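Local coordinates for DUTPase (Staphylococcus phage 11, PDB 4GV8), which hydrolyses dUTP to dUMP and pyrophosphate, as a trimeric phage dUTPase of the jelly-roll fold, at residues L5-L10 with A14-R19. Numbering follows the deposited sequence.
Sequences LQVRLL and ARMPER
Val7 and Leu9, on the side of strand 4-9 that faces the returning chain in this jelly-roll dUTPase, pack against Ala14, Met16 and Pro17 where the chain doubles back after a short connection. The runs are roughly antiparallel (163° apart), but they share no hydrogen bonds and residues 14-17 are loop, so side chains join them, and the side-chain-to-side-chain contacts are all apolar. Met16 is the centrepiece. Its CG lies anti to the carbonyl carbon (chi1 -88°), and further bends at chi2 and chi3 swing the thioether back to the first strand. There SD rests 3.8 Å from Val7 CG1 and equally close to Leu9 CD2, bridging two residues of one strand face, while CE continues over Val7 and comes 4.0 Å from its CB. The Leu9 side chain crosses that of Met16 at about a right angle; its CD2 methyl also reaches the backbone, 3.7 Å from Met16 N, covering the peptide that joins Arg15 to Met16. At the turn end, Ala14 CB meets Leu9 CB at 4.0 Å. At the other end Val7 CG1, placed anti to its own backbone N (chi1 -178°), lies 4.0 Å from Pro17 CD, the two side chains sliding past each other in opposite directions. The CB of Arg15 points away from the first strand, and its guanidinium group forms a salt bridge with Glu18 (NH2 to OE2, 2.7 Å) and a cation-pi contact with Phe30. Around the contact, strand 4-9 pairs antiparallel with strand 49-52, whose Val49 and Val51 pack on Val7, and extends through residues 5-7 into a parallel pairing with a strand of the second subunit; Pro17 lies on Tyr27 and Ile29 of strand 26-30, the neighbour of strand 18-19 in the large sheet.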
ATOM      1  N   LEU B   5      12.000   3.402  22.273  1.00 56.60           N
ATOM      2  CA  LEU B   5      12.034   4.282  21.093  1.00 57.75           C
ATOM      3  C   LEU B   5      11.885   5.760  21.520  1.00 58.14           C
ATOM      4  O   LEU B   5      10.909   6.150  22.169  1.00 55.63           O
ATOM      5  CB  LEU B   5      10.953   3.893  20.104  1.00 55.11           C
ATOM      6  CG  LEU B   5      10.786   4.762  18.849  1.00 58.47           C
ATOM      7  CD1 LEU B   5      12.034   4.764  17.959  1.00 51.49           C
ATOM      8  CD2 LEU B   5       9.533   4.267  18.141  1.00 58.27           C
ATOM      9  N   GLN B   6      12.885   6.572  21.179  1.00 59.56           N
ATOM     10  CA  GLN B   6      12.802   8.008  21.436  1.00 59.45           C
ATOM     11  C   GLN B   6      11.807   8.697  20.523  1.00 56.19           C
ATOM     12  O   GLN B   6      11.828   8.493  19.288  1.00 56.74           O
ATOM     13  CB  GLN B   6      14.160   8.671  21.245  1.00 60.95           C
ATOM     14  CG  GLN B   6      15.208   8.233  22.249  1.00 64.73           C
ATOM     15  CD  GLN B   6      16.508   8.964  21.985  1.00 66.11           C
ATOM     16  OE1 GLN B   6      16.809   9.971  22.619  1.00 75.71           O
ATOM     17  NE2 GLN B   6      17.250   8.493  21.007  1.00 61.76           N
ATOM     18  N   VAL B   7      10.962   9.527  21.129  1.00 54.86           N
ATOM     19  CA  VAL B   7       9.988  10.347  20.424  1.00 53.46           C
ATOM     20  C   VAL B   7      10.157  11.812  20.855  1.00 57.10           C
ATOM     21  O   VAL B   7      10.217  12.117  22.047  1.00 54.91           O
ATOM     22  CB  VAL B   7       8.540   9.870  20.732  1.00 53.92           C
ATOM     23  CG1 VAL B   7       7.518  10.693  19.952  1.00 48.72           C
ATOM     24  CG2 VAL B   7       8.385   8.361  20.482  1.00 51.66           C
ATOM     25  N   ARG B   8      10.231  12.720  19.882  1.00 57.35           N
ATOM     26  CA  ARG B   8      10.131  14.173  20.143  1.00 59.87           C
ATOM     27  C   ARG B   8       8.790  14.703  19.668  1.00 58.07           C
ATOM     28  O   ARG B   8       8.410  14.435  18.532  1.00 58.62           O
ATOM     29  CB  ARG B   8      11.240  14.961  19.410  1.00 59.93           C
ATOM     30  CG  ARG B   8      12.568  14.944  20.115  1.00 66.75           C
ATOM     31  CD  ARG B   8      13.682  15.646  19.368  1.00 67.79           C
ATOM     32  NE  ARG B   8      13.305  16.977  18.919  1.00 62.49           N
ATOM     33  CZ  ARG B   8      13.439  17.415  17.668  1.00 65.42           C
ATOM     34  NH1 ARG B   8      13.977  16.658  16.683  1.00 72.67           N
ATOM     35  NH2 ARG B   8      13.034  18.624  17.387  1.00 60.44           N
ATOM     36  N   LEU B   9       8.080  15.441  20.536  1.00 53.75           N
ATOM     37  CA  LEU B   9       6.908  16.187  20.163  1.00 52.37           C
ATOM     38  C   LEU B   9       7.395  17.563  19.704  1.00 55.45           C
ATOM     39  O   LEU B   9       8.208  18.192  20.385  1.00 57.29           O
ATOM     40  CB  LEU B   9       5.912  16.236  21.332  1.00 53.24           C
ATOM     41  CG  LEU B   9       5.435  14.893  21.924  1.00 62.65           C
ATOM     42  CD1 LEU B   9       4.325  15.147  22.939  1.00 56.06           C
ATOM     43  CD2 LEU B   9       4.928  13.911  20.849  1.00 58.23           C
ATOM     44  N   LEU B  10       6.961  18.013  18.528  1.00 55.21           N
ATOM     45  CA  LEU B  10       7.558  19.238  17.897  1.00 55.59           C
ATOM     46  C   LEU B  10       6.683  20.469  18.043  1.00 56.06           C
ATOM     47  O   LEU B  10       7.090  21.592  17.715  1.00 60.58           O
ATOM     48  CB  LEU B  10       7.935  19.013  16.421  1.00 55.09           C
ATOM     49  CG  LEU B  10       8.797  17.727  16.151  1.00 54.91           C
ATOM     50  CD1 LEU B  10       8.814  17.346  14.649  1.00 43.98           C
ATOM     51  CD2 LEU B  10      10.209  17.842  16.738  1.00 49.77           C
ATOM     52  N   ALA B  14       1.013  18.401  18.946  1.00 54.03           N
ATOM     53  CA  ALA B  14       1.497  17.006  18.840  1.00 56.36           C
ATOM     54  C   ALA B  14       1.012  16.137  19.993  1.00 58.37           C
ATOM     55  O   ALA B  14       0.625  16.603  21.051  1.00 58.07           O
ATOM     56  CB  ALA B  14       3.010  16.952  18.744  1.00 50.19           C
ATOM     57  N   ARG B  15       1.018  14.841  19.769  1.00 60.12           N
ATOM     58  CA  ARG B  15       0.558  13.940  20.791  1.00 57.39           C
ATOM     59  C   ARG B  15       1.359  12.693  20.694  1.00 57.48           C
ATOM     60  O   ARG B  15       1.583  12.186  19.582  1.00 51.93           O
ATOM     61  CB  ARG B  15      -0.894  13.574  20.590  1.00 56.22           C
ATOM     62  CG  ARG B  15      -1.369  12.641  21.685  1.00 62.28           C
ATOM     63  CD  ARG B  15      -2.850  12.418  21.580  1.00 66.33           C
ATOM     64  NE  ARG B  15      -3.244  11.303  22.428  1.00 69.98           N
ATOM     65  CZ  ARG B  15      -4.501  10.896  22.597  1.00 72.87           C
ATOM     66  NH1 ARG B  15      -5.517  11.514  21.979  1.00 72.41           N
ATOM     67  NH2 ARG B  15      -4.745   9.856  23.386  1.00 71.04           N
ATOM     68  N   MET B  16       1.773  12.196  21.853  1.00 54.05           N
ATOM     69  CA  MET B  16       2.531  10.963  21.929  1.00 59.42           C
ATOM     70  C   MET B  16       1.763   9.869  21.180  1.00 54.25           C
ATOM     71  O   MET B  16       0.573   9.658  21.442  1.00 53.83           O
ATOM     72  CB  MET B  16       2.756  10.548  23.415  1.00 60.13           C
ATOM     73  CG  MET B  16       3.997  11.164  24.028  1.00 64.79           C
ATOM     74  SD  MET B  16       5.560  10.901  23.145  1.00 65.17           S
ATOM     75  CE  MET B  16       6.071   9.316  23.826  1.00 60.17           C
ATOM     76  N   PRO B  17       2.417   9.206  20.213  1.00 57.00           N
ATOM     77  CA  PRO B  17       1.781   8.003  19.653  1.00 54.78           C
ATOM     78  C   PRO B  17       1.361   6.994  20.733  1.00 59.34           C
ATOM     79  O   PRO B  17       1.823   7.044  21.866  1.00 59.47           O
ATOM     80  CB  PRO B  17       2.875   7.397  18.796  1.00 51.11           C
ATOM     81  CG  PRO B  17       3.715   8.569  18.408  1.00 55.02           C
ATOM     82  CD  PRO B  17       3.741   9.460  19.609  1.00 53.58           C
ATOM     83  N   GLU B  18       0.493   6.073  20.357  1.00 67.23           N
ATOM     84  CA  GLU B  18      -0.263   5.293  21.333  1.00 70.36           C
ATOM     85  C   GLU B  18      -0.574   3.906  20.807  1.00 62.01           C
ATOM     86  O   GLU B  18      -1.179   3.761  19.744  1.00 57.99           O
ATOM     87  CB  GLU B  18      -1.584   6.011  21.556  1.00 73.93           C
ATOM     88  CG  GLU B  18      -2.112   6.024  22.965  1.00 81.56           C
ATOM     89  CD  GLU B  18      -3.463   6.708  23.000  1.00 89.70           C
ATOM     90  OE1 GLU B  18      -4.253   6.549  22.028  1.00 79.77           O
ATOM     91  OE2 GLU B  18      -3.730   7.417  23.991  1.00100.92           O
ATOM     92  N   ARG B  19      -0.207   2.896  21.576  1.00 67.29           N
ATOM     93  CA  ARG B  19      -0.544   1.497  21.277  1.00 75.59           C
ATOM     94  C   ARG B  19      -1.838   1.083  21.912  1.00 80.25           C
ATOM     95  O   ARG B  19      -1.959   1.113  23.163  1.00 74.76           O
ATOM     96  CB  ARG B  19       0.506   0.587  21.844  1.00 79.92           C
ATOM     97  CG  ARG B  19       1.814   0.810  21.181  1.00 87.79           C
ATOM     98  CD  ARG B  19       2.818  -0.126  21.771  1.00 87.84           C
ATOM     99  NE  ARG B  19       2.479  -1.495  21.472  1.00 73.98           N
ATOM    100  CZ  ARG B  19       3.083  -2.539  22.034  1.00 79.66           C
ATOM    101  NH1 ARG B  19       4.074  -2.373  22.924  1.00 71.59           N
ATOM    102  NH2 ARG B  19       2.689  -3.766  21.710  1.00 75.41           N
TER